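Local coordinates for ABC transporter substrate-binding protein (Staphylococcus aureus subsp. aureus NCTC 8325, PDB 3UN6) that binds zinc and is probably the ligand-binding component of an ABC-type import system, its true substrate not established, at residues 41-55 and 255-267. Residues are numbered along the deposited sequence; the frame is centred on the assembly and turned at random.
With ZN (zinc ion), chain B; PO4 (phosphate ion), chain D.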
loop_
_atom_site.group_PDB
_atom_site.type_symbol
_atom_site.label_atom_id
_atom_site.label_comp_id
_atom_site.label_asym_id
_atom_site.label_seq_id
_atom_site.Cartn_x
_atom_site.Cartn_y
_atom_site.Cartn_z
ATOM N N TYR A 41 0.112 -5.226 -9.160
ATOM C CA TYR A 41 -0.640 -4.589 -8.097
ATOM C C TYR A 41 -1.703 -5.477 -7.483
ATOM O O TYR A 41 -2.115 -6.495 -8.066
ATOM C CB TYR A 41 -1.394 -3.364 -8.667
ATOM C CG TYR A 41 -2.576 -3.734 -9.529
ATOM C CD1 TYR A 41 -2.403 -4.153 -10.847
ATOM C CD2 TYR A 41 -3.871 -3.689 -9.026
ATOM C CE1 TYR A 41 -3.479 -4.510 -11.635
ATOM C CE2 TYR A 41 -4.961 -4.054 -9.808
ATOM C CZ TYR A 41 -4.753 -4.457 -11.116
ATOM O OH TYR A 41 -5.820 -4.815 -11.891
ATOM N N LEU A 42 -2.143 -5.046 -6.303
ATOM C CA LEU A 42 -3.320 -5.569 -5.629
ATOM C C LEU A 42 -4.412 -4.494 -5.772
ATOM O O LEU A 42 -4.073 -3.271 -5.805
ATOM C CB LEU A 42 -3.051 -5.887 -4.160
ATOM C CG LEU A 42 -2.579 -7.302 -3.794
ATOM C CD1 LEU A 42 -1.124 -7.604 -4.268
ATOM C CD2 LEU A 42 -2.712 -7.481 -2.257
ATOM N N PRO A 43 -5.714 -4.910 -5.840
ATOM C CA PRO A 43 -6.856 -3.984 -6.028
ATOM C C PRO A 43 -7.261 -3.236 -4.738
ATOM O O PRO A 43 -8.336 -3.425 -4.200
ATOM C CB PRO A 43 -7.977 -4.911 -6.511
ATOM C CG PRO A 43 -7.701 -6.213 -5.799
ATOM C CD PRO A 43 -6.181 -6.306 -5.669
ATOM N N ILE A 44 -6.364 -2.371 -4.288
ATOM C CA ILE A 44 -6.540 -1.578 -3.098
ATOM C C ILE A 44 -6.322 -0.128 -3.522
ATOM O O ILE A 44 -5.738 0.119 -4.577
ATOM C CB ILE A 44 -5.523 -1.955 -2.054
ATOM C CG1 ILE A 44 -4.099 -1.869 -2.649
ATOM C CG2 ILE A 44 -5.819 -3.375 -1.524
ATOM C CD1 ILE A 44 -2.980 -2.215 -1.669
ATOM N N THR A 45 -6.787 0.823 -2.721
ATOM C CA THR A 45 -6.628 2.250 -3.073
ATOM C C THR A 45 -5.165 2.662 -3.195
ATOM O O THR A 45 -4.846 3.649 -3.870
ATOM C CB THR A 45 -7.279 3.198 -2.054
ATOM O OG1 THR A 45 -6.581 3.128 -0.804
ATOM C CG2 THR A 45 -8.766 2.875 -1.866
ATOM N N HIS A 46 -4.272 1.907 -2.570
ATOM C CA HIS A 46 -2.872 2.261 -2.613
ATOM C C HIS A 46 -2.245 2.093 -3.975
ATOM O O HIS A 46 -1.155 2.619 -4.215
ATOM C CB HIS A 46 -2.058 1.503 -1.564
ATOM C CG HIS A 46 -2.531 1.737 -0.168
ATOM N ND1 HIS A 46 -1.987 1.093 0.915
ATOM C CD2 HIS A 46 -3.540 2.503 0.313
ATOM C CE1 HIS A 46 -2.608 1.484 2.011
ATOM N NE2 HIS A 46 -3.559 2.338 1.672
ATOM N N SER A 47 -2.931 1.391 -4.870
ATOM C CA SER A 47 -2.408 1.176 -6.209
ATOM C C SER A 47 -3.214 1.881 -7.280
ATOM O O SER A 47 -2.905 1.734 -8.453
ATOM C CB SER A 47 -2.399 -0.344 -6.511
ATOM O OG SER A 47 -3.713 -0.799 -6.760
ATOM N N ALA A 48 -4.226 2.663 -6.886
ATOM C CA ALA A 48 -5.162 3.284 -7.821
ATOM C C ALA A 48 -4.538 4.329 -8.752
ATOM O O ALA A 48 -5.073 4.573 -9.827
ATOM C CB ALA A 48 -6.327 3.902 -7.055
ATOM N N ASN A 49 -3.420 4.938 -8.356
ATOM C CA ASN A 49 -2.763 5.901 -9.243
ATOM C C ASN A 49 -2.220 5.208 -10.506
ATOM O O ASN A 49 -2.048 5.845 -11.515
ATOM C CB ASN A 49 -1.644 6.689 -8.553
ATOM C CG ASN A 49 -1.255 7.937 -9.337
ATOM O OD1 ASN A 49 -2.111 8.691 -9.778
ATOM N ND2 ASN A 49 0.028 8.142 -9.522
ATOM N N LEU A 50 -1.958 3.906 -10.440
ATOM C CA LEU A 50 -1.553 3.155 -11.638
ATOM C C LEU A 50 -2.710 3.096 -12.649
ATOM O O LEU A 50 -2.472 3.157 -13.866
ATOM C CB LEU A 50 -1.118 1.730 -11.287
ATOM C CG LEU A 50 0.228 1.573 -10.596
ATOM C CD1 LEU A 50 0.426 0.116 -10.214
ATOM C CD2 LEU A 50 1.337 2.062 -11.508
HETATM N N MSE A 51 -3.948 2.978 -12.145
HETATM C CA MSE A 51 -5.138 2.926 -13.005
HETATM C C MSE A 51 -5.278 4.285 -13.697
HETATM O O MSE A 51 -5.547 4.379 -14.905
HETATM C CB MSE A 51 -6.423 2.656 -12.202
HETATM C CG MSE A 51 -6.436 1.523 -11.118
HETATM SE SE MSE A 51 -5.988 -0.286 -11.648
HETATM C CE MSE A 51 -4.031 -0.231 -11.378
HETATM N N MSE A 52 -5.109 5.355 -12.924
HETATM C CA MSE A 52 -5.183 6.693 -13.502
HETATM C C MSE A 52 -4.105 6.871 -14.571
HETATM O O MSE A 52 -4.382 7.437 -15.643
HETATM C CB MSE A 52 -5.034 7.769 -12.436
HETATM C CG MSE A 52 -5.121 9.127 -12.980
HETATM SE SE MSE A 52 -6.935 9.550 -13.687
HETATM C CE MSE A 52 -6.387 10.918 -14.926
ATOM N N THR A 53 -2.890 6.389 -14.289
ATOM C CA THR A 53 -1.770 6.503 -15.238
ATOM C C THR A 53 -2.135 5.848 -16.565
ATOM O O THR A 53 -1.917 6.418 -17.631
ATOM C CB THR A 53 -0.476 5.893 -14.655
ATOM O OG1 THR A 53 -0.182 6.535 -13.408
ATOM C CG2 THR A 53 0.695 6.070 -15.609
ATOM N N LYS A 54 -2.700 4.649 -16.472
ATOM C CA LYS A 54 -3.193 3.891 -17.604
ATOM C C LYS A 54 -4.239 4.697 -18.387
ATOM O O LYS A 54 -4.168 4.785 -19.613
ATOM C CB LYS A 54 -3.807 2.580 -17.088
ATOM C CG LYS A 54 -4.366 1.638 -18.129
ATOM C CD LYS A 54 -3.307 1.119 -19.024
ATOM C CE LYS A 54 -3.870 0.056 -19.918
ATOM N NZ LYS A 54 -2.882 -0.313 -20.942
ATOM N N LYS A 55 -5.179 5.331 -17.687
ATOM C CA LYS A 55 -6.199 6.106 -18.366
ATOM C C LYS A 55 -5.574 7.307 -19.088
ATOM O O LYS A 55 -5.925 7.616 -20.222
ATOM C CB LYS A 55 -7.276 6.583 -17.407
ATOM C CG LYS A 55 -8.389 7.324 -18.134
ATOM C CD LYS A 55 -9.419 7.935 -17.202
ATOM C CE LYS A 55 -10.498 8.676 -18.026
ATOM N NZ LYS A 55 -11.436 9.442 -17.169
ATOM N N LYS A 255 -13.981 12.961 -7.115
ATOM C CA LYS A 255 -14.898 12.338 -8.070
ATOM C C LYS A 255 -14.097 11.385 -8.944
ATOM O O LYS A 255 -14.514 10.259 -9.160
ATOM C CB LYS A 255 -15.630 13.346 -8.966
ATOM C CG LYS A 255 -16.467 12.641 -10.061
ATOM C CD LYS A 255 -17.008 13.583 -11.120
ATOM C CE LYS A 255 -17.580 12.802 -12.314
ATOM N NZ LYS A 255 -18.108 13.703 -13.378
ATOM N N GLN A 256 -12.964 11.877 -9.450
ATOM C CA GLN A 256 -12.063 11.098 -10.299
ATOM C C GLN A 256 -11.517 9.836 -9.647
ATOM O O GLN A 256 -11.523 8.784 -10.276
ATOM C CB GLN A 256 -10.893 11.960 -10.801
ATOM C CG GLN A 256 -11.050 12.482 -12.249
ATOM C CD GLN A 256 -10.805 11.372 -13.314
ATOM O OE1 GLN A 256 -10.792 10.174 -12.999
ATOM N NE2 GLN A 256 -10.605 11.783 -14.565
ATOM N N SER A 257 -11.031 9.924 -8.413
ATOM C CA SER A 257 -10.455 8.737 -7.782
ATOM C C SER A 257 -11.519 7.647 -7.641
ATOM O O SER A 257 -11.218 6.464 -7.849
ATOM C CB SER A 257 -9.792 9.051 -6.436
ATOM O OG SER A 257 -10.689 9.701 -5.554
ATOM N N VAL A 258 -12.748 8.049 -7.310
ATOM C CA VAL A 258 -13.866 7.101 -7.201
ATOM C C VAL A 258 -14.141 6.482 -8.562
ATOM O O VAL A 258 -14.199 5.272 -8.687
ATOM C CB VAL A 258 -15.192 7.757 -6.656
ATOM C CG1 VAL A 258 -16.373 6.772 -6.767
ATOM C CG2 VAL A 258 -15.010 8.240 -5.184
ATOM N N ASP A 259 -14.308 7.325 -9.579
ATOM C CA ASP A 259 -14.593 6.858 -10.949
ATOM C C ASP A 259 -13.504 5.890 -11.463
ATOM O O ASP A 259 -13.816 4.863 -12.069
ATOM C CB ASP A 259 -14.757 8.055 -11.902
ATOM C CG ASP A 259 -16.015 8.910 -11.588
ATOM O OD1 ASP A 259 -16.968 8.390 -10.974
ATOM O OD2 ASP A 259 -16.041 10.102 -11.973
ATOM N N ILE A 260 -12.238 6.217 -11.225
ATOM C CA ILE A 260 -11.140 5.303 -11.607
ATOM C C ILE A 260 -11.304 3.930 -10.968
ATOM O O ILE A 260 -11.246 2.909 -11.632
ATOM C CB ILE A 260 -9.755 5.868 -11.207
ATOM C CG1 ILE A 260 -9.171 6.703 -12.350
ATOM C CG2 ILE A 260 -8.794 4.762 -10.933
ATOM C CD1 ILE A 260 -8.897 5.882 -13.653
HETATM N N MSE A 261 -11.509 3.920 -9.660
HETATM C CA MSE A 261 -11.633 2.678 -8.939
HETATM C C MSE A 261 -12.888 1.868 -9.274
HETATM O O MSE A 261 -12.799 0.646 -9.382
HETATM C CB MSE A 261 -11.546 2.931 -7.442
HETATM C CG MSE A 261 -10.198 3.521 -7.046
HETATM SE SE MSE A 261 -10.030 3.556 -5.143
HETATM C CE MSE A 261 -11.309 4.696 -4.714
ATOM N N THR A 262 -14.037 2.519 -9.454
ATOM C CA THR A 262 -15.259 1.771 -9.760
ATOM C C THR A 262 -15.074 1.016 -11.053
ATOM O O THR A 262 -15.581 -0.102 -11.232
ATOM C CB THR A 262 -16.512 2.667 -9.842
ATOM O OG1 THR A 262 -16.276 3.748 -10.752
ATOM C CG2 THR A 262 -16.870 3.231 -8.464
ATOM N N HIS A 263 -14.333 1.622 -11.963
ATOM C CA HIS A 263 -14.077 0.994 -13.222
ATOM C C HIS A 263 -13.281 -0.310 -13.085
ATOM O O HIS A 263 -13.687 -1.348 -13.607
ATOM C CB HIS A 263 -13.324 1.970 -14.130
ATOM C CG HIS A 263 -13.049 1.421 -15.494
ATOM N ND1 HIS A 263 -13.932 1.554 -16.541
ATOM C CD2 HIS A 263 -11.998 0.714 -15.976
ATOM C CE1 HIS A 263 -13.432 0.967 -17.616
ATOM N NE2 HIS A 263 -12.261 0.446 -17.299
ATOM N N HIS A 264 -12.175 -0.250 -12.351
ATOM C CA HIS A 264 -11.231 -1.361 -12.228
ATOM C C HIS A 264 -11.456 -2.361 -11.123
ATOM O O HIS A 264 -11.120 -3.538 -11.288
ATOM C CB HIS A 264 -9.815 -0.810 -12.035
ATOM C CG HIS A 264 -9.243 -0.187 -13.264
ATOM N ND1 HIS A 264 -9.419 1.145 -13.580
ATOM C CD2 HIS A 264 -8.504 -0.720 -14.266
ATOM C CE1 HIS A 264 -8.800 1.406 -14.719
ATOM N NE2 HIS A 264 -8.245 0.292 -15.159
ATOM N N PHE A 265 -11.980 -1.923 -9.985
ATOM C CA PHE A 265 -12.118 -2.843 -8.864
ATOM C C PHE A 265 -13.478 -3.526 -8.718
ATOM O O PHE A 265 -14.533 -2.938 -9.001
ATOM C CB PHE A 265 -11.755 -2.142 -7.548
ATOM C CG PHE A 265 -10.394 -1.520 -7.528
ATOM C CD1 PHE A 265 -9.388 -1.926 -8.403
ATOM C CD2 PHE A 265 -10.074 -0.614 -6.542
ATOM C CE1 PHE A 265 -8.134 -1.361 -8.346
ATOM C CE2 PHE A 265 -8.807 -0.054 -6.473
ATOM C CZ PHE A 265 -7.838 -0.430 -7.370
ATOM N N LYS A 266 -13.435 -4.777 -8.250
ATOM C CA LYS A 266 -14.634 -5.546 -7.959
ATOM C C LYS A 266 -15.215 -5.106 -6.611
ATOM O O LYS A 266 -15.217 -5.874 -5.637
ATOM C CB LYS A 266 -14.356 -7.066 -7.943
ATOM C CG LYS A 266 -14.136 -7.667 -9.317
ATOM C CD LYS A 266 -13.946 -9.181 -9.286
ATOM C CE LYS A 266 -12.634 -9.566 -8.597
ATOM N NZ LYS A 266 -12.338 -11.034 -8.621
ATOM N N GLN A 267 -15.704 -3.870 -6.572
ATOM C CA GLN A 267 -16.334 -3.301 -5.396
ATOM C C GLN A 267 -17.426 -2.362 -5.870
ATOM O O GLN A 267 -17.369 -1.837 -6.985
ATOM C CB GLN A 267 -15.320 -2.476 -4.563
ATOM C CG GLN A 267 -14.034 -3.232 -4.162
ATOM C CD GLN A 267 -14.295 -4.389 -3.217
ATOM O OE1 GLN A 267 -15.378 -4.498 -2.644
ATOM N NE2 GLN A 267 -13.289 -5.256 -3.038
HETATM ZN ZN ZN B . -0.352 -0.215 1.157
HETATM P P PO4 D . -11.091 -11.702 -12.205
HETATM O O1 PO4 D . -12.474 -11.529 -11.621
HETATM O O2 PO4 D . -10.726 -10.471 -12.992
HETATM O O3 PO4 D . -10.088 -11.880 -11.094
HETATM O O4 PO4 D . -11.106 -12.900 -13.125
HETATM O O HOH W 1 -8.519 -4.983 -10.385
HETATM O O HOH W 2 -10.798 -4.611 -4.699
HETATM O O HOH W 3 -1.495 -2.264 1.604
#
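Ile260 is the knob of a knobs-into-holes contact, lodged among Ala48, Met51, Met52 and Lys55 where helices 48-55 and 255-264 of this periplasmic-binding-protein-like fold cross at 89°, their axes 9.4 Å apart. Its CG2 presses unusually tightly on Met51 CB, at 3.4 Å, while CD1 rests against Met52 CA. Next along, Met51, like Met52 and Met261 a selenomethionine, lies over one face of the His264 imidazole: CB covers the rim, and SE stands 3.9 Å from the ring centroid. Two successive bends in its chain then carry CE over the centre of the Tyr41 ring, so one side chain bridges two aromatic rings. The imidazole is held in place from its own helix by ND1, which donates almost straight to Ile260 O (168°), the acceptor lying in the ring plane. Past the helix end, the Phe265 ring packs against the loop 43-45 leading to the zinc ligand His46, which binds the metal with Cys220 and Cys221; Phe265 CZ comes within 3.5 Å of Ile44 O. Pro43, centre of an inverse gamma turn, covers one face of the phenyl ring, with CB 4.2 Å from its centroid. On the flank towards helix 269-277, Met261 SE meets Thr45 CG2 at 3.6 Å.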